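Local coordinates for protein maleylpyruvate isomerase (Ralstonia sp., PDB 2V6K) that catalyses the glutathione-dependent isomerisation of maleylpyruvate to fumarylpyruvate in naphthalene degradation, working as a homodimeric zeta-class glutathione transferase, at residues Ala1-Tyr6 with Pro55-Gly60; Ser14-Ile19 with Ala69-Leu74; Arg112-Leu117 with Ala130-Trp135. One frame throughout, in Å; residues are numbered along the deposited sequence.

Interaction 1. Residues Ala1-Tyr6 with Pro55-Gly60; sequences AKMKLY and PALDTG
The ring of Y6 runs alongside the side chain of D58 on the neighbouring strand, its plane only 10° from that of the carboxylate. The edge of this ring, not a face, is turned to the second strand: the carbonyl oxygen of A56 lies in its plane, and CE2 comes within 4.1 Å of D58 CB. A water, also in the ring plane, joins the two ends, lying 2.6 Å from Y6 OH and donating to D58 OD2. Both groups belong to the four-stranded mixed sheet of the thioredoxin-like domain of glutathione transferases, where strands 4-7 and 56-58 are antiparallel neighbours. K4–D58 and Y6–A56 are hydrogen-bonded pairs; L5–L57 between them is a non-hydrogen-bonded pair. K4 N gives D58 O a bond of 2.8 Å, and three more backbone bonds complete the pairing.

The extended chain of K4 follows D58 on the same face of the sheet as Y6. Its NZ stops 4.6 Å short of D58 OD2, too far for a salt bridge but near enough that the ammonium would probably stabilise the carboxylate charge. On the other face L5 and L57 pack against the helices that cover the sheet, L5 on L17 and L57 on I70. M3 bends at its thioether, and its CE sits 3.7 Å from L57 CD1. P55, preceded by a cis peptide bond as in the thioredoxin fold generally, touches both L5 CD1 and the bound glutathione conjugate. Where strand 56-58 ends, D58 forms an Asx turn: OD1, met from above the carboxylate plane, accepts from G60 N at 2.8 Å.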
# COMPACT_ATOMS: atom_id res chain seq x y z
N ALA A 1 24.34 18.53 -9.12
CA ALA A 1 23.46 17.41 -8.69
C ALA A 1 22.02 17.64 -9.12
O ALA A 1 21.51 18.76 -9.06
CB ALA A 1 23.54 17.22 -7.18
N LYS A 2 21.37 16.57 -9.56
CA LYS A 2 19.98 16.61 -10.03
C LYS A 2 19.27 15.27 -9.84
O LYS A 2 19.91 14.25 -9.60
CB LYS A 2 19.88 17.09 -11.49
CG LYS A 2 21.16 16.99 -12.33
CD LYS A 2 21.57 15.56 -12.65
CE LYS A 2 20.64 14.93 -13.67
NZ LYS A 2 20.98 13.50 -13.83
N MET A 3 17.94 15.28 -9.94
CA MET A 3 17.14 14.09 -9.68
C MET A 3 17.16 13.08 -10.81
O MET A 3 17.04 13.43 -11.99
CB MET A 3 15.71 14.46 -9.31
CG MET A 3 15.48 14.50 -7.81
SD MET A 3 13.87 15.11 -7.31
CE MET A 3 12.84 14.53 -8.65
N LYS A 4 17.31 11.81 -10.43
CA LYS A 4 17.39 10.70 -11.37
C LYS A 4 16.29 9.71 -11.02
O LYS A 4 16.22 9.22 -9.89
CB LYS A 4 18.75 10.02 -11.29
CG LYS A 4 19.92 10.90 -11.70
CD LYS A 4 21.25 10.24 -11.39
CE LYS A 4 22.41 11.19 -11.64
NZ LYS A 4 23.69 10.67 -11.09
N LEU A 5 15.43 9.43 -11.99
CA LEU A 5 14.32 8.51 -11.80
C LEU A 5 14.64 7.16 -12.42
O LEU A 5 14.67 7.03 -13.65
CB LEU A 5 13.03 9.08 -12.39
CG LEU A 5 11.81 8.16 -12.29
CD1 LEU A 5 11.37 7.96 -10.85
CD2 LEU A 5 10.65 8.69 -13.13
N TYR A 6 14.87 6.16 -11.57
CA TYR A 6 15.10 4.79 -12.03
C TYR A 6 13.74 4.14 -12.21
O TYR A 6 13.01 3.94 -11.24
CB TYR A 6 15.93 4.02 -11.01
CG TYR A 6 17.35 4.52 -10.91
CD1 TYR A 6 18.35 4.00 -11.74
CD2 TYR A 6 17.70 5.51 -10.00
CE1 TYR A 6 19.65 4.46 -11.66
CE2 TYR A 6 19.01 5.97 -9.91
CZ TYR A 6 19.97 5.44 -10.74
OH TYR A 6 21.27 5.89 -10.65
N PRO A 55 9.63 2.28 -8.96
CA PRO A 55 10.72 3.23 -9.16
C PRO A 55 11.60 3.47 -7.93
O PRO A 55 11.21 3.14 -6.81
CB PRO A 55 9.97 4.52 -9.50
CG PRO A 55 8.74 4.44 -8.62
CD PRO A 55 8.37 2.97 -8.63
N ALA A 56 12.77 4.04 -8.19
CA ALA A 56 13.60 4.64 -7.15
C ALA A 56 13.97 6.03 -7.64
O ALA A 56 14.18 6.23 -8.84
CB ALA A 56 14.84 3.81 -6.89
N LEU A 57 14.04 6.98 -6.72
CA LEU A 57 14.32 8.36 -7.08
C LEU A 57 15.57 8.83 -6.35
O LEU A 57 15.56 8.97 -5.12
CB LEU A 57 13.12 9.25 -6.75
CG LEU A 57 13.20 10.72 -7.16
CD1 LEU A 57 13.27 10.87 -8.68
CD2 LEU A 57 12.02 11.50 -6.60
N ASP A 58 16.64 9.06 -7.10
CA ASP A 58 17.85 9.62 -6.54
C ASP A 58 17.69 11.13 -6.55
O ASP A 58 17.59 11.74 -7.62
CB ASP A 58 19.07 9.18 -7.36
CG ASP A 58 20.39 9.71 -6.82
OD1 ASP A 58 20.39 10.52 -5.86
OD2 ASP A 58 21.44 9.33 -7.36
N THR A 59 17.64 11.74 -5.37
CA THR A 59 17.45 13.19 -5.26
C THR A 59 18.73 13.96 -5.55
O THR A 59 18.71 15.18 -5.71
CB THR A 59 16.94 13.59 -3.87
OG1 THR A 59 17.91 13.24 -2.88
CG2 THR A 59 15.63 12.89 -3.55
N GLY A 60 19.85 13.24 -5.60
CA GLY A 60 21.17 13.85 -5.70
C GLY A 60 21.88 13.77 -4.37
O GLY A 60 23.11 13.88 -4.30
O HOH W 1 22.27 7.25 -8.64

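Interaction 2. Residues Ser14-Ile19 with Ala69-Leu74; sequences SHRLRI and AIIEWL
L17 of helix 12-24 meets I70 and L74 of helix 67-77 at about right angles, each pair crossing through methyl groups. One branch does most of the work: L17 CD1 lies 3.7 Å from I70 CG2 and 3.7 Å from L74 CD1, and it also touches I71 CG1. The torsion that sets CG opposite the backbone N (chi1 178°) carries this branch into the group formed by the three residues. L17 CD2 makes the looser approach to I70, and it also packs on L5 of strand 4-7 and on P55, just before strand 56-58.

R16 also crosses I71 at about a right angle, but with its aliphatic portion, CG standing 3.7 Å from I71 CD1. At the CG–CD bond the chain bends (chi3 -66°) and the guanidinium turns to S67, to which NH1 is hydrogen-bonded, and R16 also touches the bound glutathione conjugate.

The two segments run parallel, their axes 10.2 Å apart, side by side on one face of the thioredoxin-like sheet. No hydrogen bond joins them. Cohesion across this buried contact therefore rests on apolar packing, and R16 contributes methylenes to it while its charged end serves the ligand pocket.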
# COMPACT_ATOMS: atom_id res chain seq x y z
N SER A 14 5.90 3.15 -11.80
CA SER A 14 6.71 4.17 -12.47
C SER A 14 5.82 5.26 -13.05
O SER A 14 6.08 6.44 -12.87
CB SER A 14 7.54 3.55 -13.60
OG SER A 14 8.49 2.62 -13.09
N HIS A 15 4.78 4.84 -13.76
CA HIS A 15 3.78 5.72 -14.36
C HIS A 15 3.15 6.62 -13.28
O HIS A 15 3.05 7.84 -13.47
CB HIS A 15 2.75 4.80 -15.04
CG HIS A 15 1.69 5.49 -15.83
ND1 HIS A 15 0.69 4.79 -16.46
CD2 HIS A 15 1.45 6.80 -16.09
CE1 HIS A 15 -0.12 5.63 -17.07
NE2 HIS A 15 0.32 6.86 -16.87
N ARG A 16 2.77 6.01 -12.16
CA ARG A 16 2.21 6.71 -11.01
C ARG A 16 3.10 7.87 -10.55
O ARG A 16 2.65 9.01 -10.38
CB ARG A 16 2.01 5.69 -9.88
CG ARG A 16 1.36 6.17 -8.59
CD ARG A 16 1.62 5.17 -7.49
NE ARG A 16 0.94 3.90 -7.76
CZ ARG A 16 1.10 2.80 -7.03
NH1 ARG A 16 1.94 2.78 -6.01
NH2 ARG A 16 0.41 1.70 -7.34
N LEU A 17 4.39 7.57 -10.37
CA LEU A 17 5.33 8.58 -9.92
C LEU A 17 5.62 9.62 -11.00
O LEU A 17 5.75 10.81 -10.70
CB LEU A 17 6.61 7.92 -9.40
CG LEU A 17 7.72 8.85 -8.91
CD1 LEU A 17 7.21 9.87 -7.89
CD2 LEU A 17 8.85 8.04 -8.31
N ARG A 18 5.70 9.18 -12.26
CA ARG A 18 5.91 10.13 -13.35
C ARG A 18 4.79 11.17 -13.41
O ARG A 18 5.05 12.34 -13.65
CB ARG A 18 6.05 9.43 -14.70
CG ARG A 18 7.35 8.66 -14.87
CD ARG A 18 7.55 8.14 -16.29
NE ARG A 18 6.44 7.34 -16.82
CZ ARG A 18 6.46 6.02 -16.99
NH1 ARG A 18 7.52 5.29 -16.63
NH2 ARG A 18 5.40 5.41 -17.51
N ILE A 19 3.55 10.74 -13.18
CA ILE A 19 2.43 11.68 -13.18
C ILE A 19 2.63 12.74 -12.10
O ILE A 19 2.50 13.93 -12.36
CB ILE A 19 1.06 11.00 -13.00
CG1 ILE A 19 0.76 10.03 -14.15
CG2 ILE A 19 -0.05 12.05 -12.90
CD1 ILE A 19 -0.37 9.04 -13.84
N ALA A 69 5.45 6.72 -0.59
CA ALA A 69 6.25 7.59 0.27
C ALA A 69 6.91 8.72 -0.52
O ALA A 69 6.98 9.87 -0.05
CB ALA A 69 7.30 6.77 1.00
N ILE A 70 7.41 8.40 -1.71
CA ILE A 70 8.01 9.41 -2.57
C ILE A 70 6.97 10.45 -2.97
O ILE A 70 7.27 11.65 -2.95
CB ILE A 70 8.64 8.79 -3.84
CG1 ILE A 70 9.76 7.82 -3.46
CG2 ILE A 70 9.17 9.89 -4.76
CD1 ILE A 70 10.25 6.94 -4.61
N ILE A 71 5.77 10.02 -3.32
CA ILE A 71 4.73 10.96 -3.73
C ILE A 71 4.31 11.88 -2.57
O ILE A 71 4.15 13.09 -2.77
CB ILE A 71 3.54 10.24 -4.39
CG1 ILE A 71 4.01 9.63 -5.72
CG2 ILE A 71 2.37 11.21 -4.61
CD1 ILE A 71 3.00 8.67 -6.35
N GLU A 72 4.17 11.33 -1.36
CA GLU A 72 3.90 12.16 -0.18
C GLU A 72 5.03 13.17 0.07
O GLU A 72 4.78 14.32 0.44
CB GLU A 72 3.70 11.29 1.06
CG GLU A 72 2.44 10.43 1.03
CD GLU A 72 1.24 11.05 1.72
OE1 GLU A 72 1.31 12.22 2.17
OE2 GLU A 72 0.22 10.35 1.84
N TRP A 73 6.27 12.74 -0.15
CA TRP A 73 7.44 13.61 -0.05
C TRP A 73 7.39 14.75 -1.08
O TRP A 73 7.62 15.91 -0.74
CB TRP A 73 8.72 12.77 -0.16
CG TRP A 73 10.03 13.51 -0.15
CD1 TRP A 73 10.76 13.88 0.94
CD2 TRP A 73 10.77 13.93 -1.30
NE1 TRP A 73 11.91 14.52 0.54
CE2 TRP A 73 11.94 14.56 -0.83
CE3 TRP A 73 10.57 13.83 -2.68
CZ2 TRP A 73 12.90 15.10 -1.69
CZ3 TRP A 73 11.52 14.37 -3.54
CH2 TRP A 73 12.67 14.99 -3.04
N LEU A 74 7.06 14.42 -2.33
CA LEU A 74 6.90 15.44 -3.37
C LEU A 74 5.85 16.47 -3.00
O LEU A 74 6.04 17.66 -3.23
CB LEU A 74 6.52 14.81 -4.71
CG LEU A 74 7.59 14.03 -5.45
CD1 LEU A 74 6.97 13.37 -6.67
CD2 LEU A 74 8.71 14.96 -5.89

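Interaction 3. Residues Arg112-Leu117 with Ala130-Trp135; sequences RILEYL and AWCGTW. With TGG (gamma-glutamyl-S-(1,2-dicarboxyethyl)cysteinylglycine), chain C.
Apolar contacts across the pair of helices centre on the indole of W131, which L117 of helix 111-121 meets from above. In this CH-pi contact L117 CD1 stands 3.5 Å from the centroid of the five-membered ring and only 12° off its normal. The leucine has CG opposite its carbonyl carbon (chi1 -62°), which brings CD1 over the five-membered ring. On the opposite face, NE1 of W135 lies over the ring centre, so that the indole is sandwiched between L117 and its own helix. Two further methyls approach W131 obliquely: L114 CD2 comes to 3.7 Å from CD1, and I113 CG2 to 3.9 Å from CZ2. L114 CD2 also reaches sulfur, 3.8 Å from C132 SG.

Polar interactions fix the surroundings. NE1 of W131 is hydrogen-bonded to the carbonyl of I108, which satisfies the buried indole nitrogen and restricts its rotation. Within helix 125-149, A130 O accepts from T134 N and, at 2.7 Å, from T134 OG1, the two donors coming from opposite faces of the carbonyl plane.

Ligand binding belongs to the start of helix 111-121. The backbone N of R112 donates to TGG OC3, a carboxylate oxygen of the glycyl end of the conjugate, at 2.9 Å; the side-chain NH2 of R112 is hydrogen-bonded to D104 O of the second subunit.

The rings of Y116 and of W131 of the second subunit meet edge-to-face, and so does the reciprocal pair. Together these contacts join two helices of the all-helical C-terminal domain of a glutathione transferase at the dimer interface and next to the glutathione site.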
# COMPACT_ATOMS: atom_id res chain seq x y z
N ARG A 112 6.38 -10.07 -10.52
CA ARG A 112 6.92 -11.18 -9.72
C ARG A 112 5.83 -12.15 -9.27
O ARG A 112 6.07 -13.35 -9.14
CB ARG A 112 7.70 -10.66 -8.51
CG ARG A 112 6.82 -9.88 -7.53
CD ARG A 112 7.58 -9.17 -6.43
NE ARG A 112 6.59 -8.67 -5.48
CZ ARG A 112 6.75 -8.57 -4.17
NH1 ARG A 112 7.92 -8.84 -3.59
NH2 ARG A 112 5.72 -8.16 -3.44
N ILE A 113 4.64 -11.62 -9.03
CA ILE A 113 3.53 -12.45 -8.58
C ILE A 113 3.06 -13.32 -9.74
O ILE A 113 2.87 -14.53 -9.59
CB ILE A 113 2.35 -11.59 -8.07
CG1 ILE A 113 2.82 -10.56 -7.03
CG2 ILE A 113 1.23 -12.48 -7.53
CD1 ILE A 113 3.48 -11.13 -5.78
N LEU A 114 2.89 -12.71 -10.91
CA LEU A 114 2.46 -13.45 -12.09
C LEU A 114 3.48 -14.51 -12.48
O LEU A 114 3.10 -15.62 -12.87
CB LEU A 114 2.18 -12.50 -13.25
CG LEU A 114 1.21 -11.34 -12.93
CD1 LEU A 114 0.90 -10.57 -14.20
CD2 LEU A 114 -0.07 -11.81 -12.27
N GLU A 115 4.76 -14.19 -12.34
CA GLU A 115 5.82 -15.18 -12.57
C GLU A 115 5.70 -16.38 -11.65
O GLU A 115 5.88 -17.52 -12.08
CB GLU A 115 7.19 -14.53 -12.46
CG GLU A 115 7.55 -13.74 -13.69
CD GLU A 115 7.68 -14.64 -14.90
OE1 GLU A 115 8.68 -15.38 -14.97
OE2 GLU A 115 6.78 -14.63 -15.77
N TYR A 116 5.39 -16.13 -10.38
CA TYR A 116 5.20 -17.20 -9.42
C TYR A 116 3.99 -18.07 -9.80
O TYR A 116 4.05 -19.30 -9.77
CB TYR A 116 5.05 -16.62 -8.01
CG TYR A 116 5.21 -17.62 -6.88
CD1 TYR A 116 6.36 -17.62 -6.10
CD2 TYR A 116 4.21 -18.55 -6.59
CE1 TYR A 116 6.52 -18.52 -5.06
CE2 TYR A 116 4.35 -19.45 -5.54
CZ TYR A 116 5.51 -19.43 -4.78
OH TYR A 116 5.66 -20.31 -3.74
N LEU A 117 2.89 -17.43 -10.20
CA LEU A 117 1.73 -18.18 -10.68
C LEU A 117 2.08 -19.08 -11.85
O LEU A 117 1.65 -20.23 -11.91
CB LEU A 117 0.59 -17.23 -11.05
CG LEU A 117 0.00 -16.37 -9.92
CD1 LEU A 117 -1.05 -15.46 -10.48
CD2 LEU A 117 -0.58 -17.24 -8.82
N ALA A 130 -7.41 -13.90 -15.73
CA ALA A 130 -8.53 -14.07 -14.80
C ALA A 130 -8.14 -13.63 -13.39
O ALA A 130 -8.95 -13.01 -12.69
CB ALA A 130 -9.01 -15.52 -14.81
N TRP A 131 -6.92 -13.95 -12.99
CA TRP A 131 -6.37 -13.49 -11.71
C TRP A 131 -6.37 -11.97 -11.66
O TRP A 131 -6.95 -11.36 -10.75
CB TRP A 131 -4.96 -14.03 -11.55
CG TRP A 131 -4.09 -13.45 -10.45
CD1 TRP A 131 -3.31 -12.33 -10.52
CD2 TRP A 131 -3.87 -14.00 -9.15
NE1 TRP A 131 -2.64 -12.14 -9.34
CE2 TRP A 131 -2.94 -13.16 -8.48
CE3 TRP A 131 -4.35 -15.14 -8.48
CZ2 TRP A 131 -2.50 -13.42 -7.18
CZ3 TRP A 131 -3.91 -15.39 -7.20
CH2 TRP A 131 -3.00 -14.54 -6.56
N CYS A 132 -5.75 -11.35 -12.65
CA CYS A 132 -5.61 -9.90 -12.64
C CYS A 132 -6.96 -9.20 -12.62
O CYS A 132 -7.15 -8.23 -11.88
CB CYS A 132 -4.78 -9.41 -13.82
SG CYS A 132 -3.04 -9.92 -13.71
N GLY A 133 -7.89 -9.70 -13.42
CA GLY A 133 -9.24 -9.14 -13.48
C GLY A 133 -9.99 -9.29 -12.17
O GLY A 133 -10.79 -8.43 -11.81
N THR A 134 -9.74 -10.37 -11.44
CA THR A 134 -10.38 -10.56 -10.14
C THR A 134 -10.05 -9.40 -9.20
O THR A 134 -10.95 -8.78 -8.61
CB THR A 134 -9.97 -11.91 -9.51
OG1 THR A 134 -10.40 -12.97 -10.37
CG2 THR A 134 -10.61 -12.10 -8.14
N TRP A 135 -8.77 -9.08 -9.07
CA TRP A 135 -8.36 -8.05 -8.12
C TRP A 135 -8.66 -6.64 -8.61
O TRP A 135 -9.04 -5.78 -7.81
CB TRP A 135 -6.90 -8.24 -7.68
CG TRP A 135 -6.64 -9.70 -7.43
CD1 TRP A 135 -5.77 -10.50 -8.11
CD2 TRP A 135 -7.34 -10.55 -6.51
NE1 TRP A 135 -5.86 -11.79 -7.65
CE2 TRP A 135 -6.82 -11.85 -6.67
CE3 TRP A 135 -8.35 -10.34 -5.55
CZ2 TRP A 135 -7.27 -12.94 -5.92
CZ3 TRP A 135 -8.80 -11.43 -4.81
CH2 TRP A 135 -8.26 -12.71 -5.00
OC1 TGG C . 4.92 1.56 -5.03
CO1 TGG C . 6.06 1.07 -4.87
OT1 TGG C . 7.11 1.66 -5.18
CA1 TGG C . 6.14 -0.30 -4.26
NN1 TGG C . 5.11 -0.46 -3.24
CB1 TGG C . 5.93 -1.38 -5.32
CG1 TGG C . 7.04 -1.36 -6.36
CD1 TGG C . 7.08 -2.57 -7.27
OE1 TGG C . 5.94 -3.40 -7.22
NN2 TGG C . 7.37 -2.17 -8.62
CA2 TGG C . 7.12 -3.01 -9.76
CO2 TGG C . 8.35 -3.91 -9.80
OC2 TGG C . 9.55 -3.24 -10.11
NN3 TGG C . 8.17 -5.15 -10.49
CA3 TGG C . 9.32 -5.98 -10.79
CO3 TGG C . 9.01 -7.41 -10.44
OC3 TGG C . 7.90 -7.69 -9.96
OT3 TGG C . 9.92 -8.25 -10.66
CB2 TGG C . 6.93 -2.01 -10.88
SG2 TGG C . 6.90 -2.66 -12.50
CD2 TGG C . 5.45 -3.63 -12.75
CE2 TGG C . 4.25 -2.72 -12.85
OE2 TGG C . 3.68 -2.54 -13.96
OF2 TGG C . 3.83 -2.16 -11.81
CF2 TGG C . 5.73 -4.40 -14.04
CH2 TGG C . 4.70 -5.45 -14.36
OI2 TGG C . 3.90 -5.82 -13.48
OJ2 TGG C . 4.68 -5.91 -15.53

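Interactions 1 and 2 build the same N-terminal domain and touch: W73 packs on T59 and R18 CG on L5, and the helix pair covers one face of the sheet. Interaction 1 is partly buried and rests largely on backbone hydrogen bonds, with water and charge on its more open face, whereas interaction 2 is wholly buried and apolar. Interaction 3, also buried, lies in the C-terminal domain, about 30 Å from interaction 1 and about 24 Å from interaction 2 between centres, and adds an aromatic ring, leucine methyls lying against an indole, to the aliphatic packing. All three include residues of the ligand pocket, P55, R16 and R112, and interactions 2 and 3 also meet the second subunit.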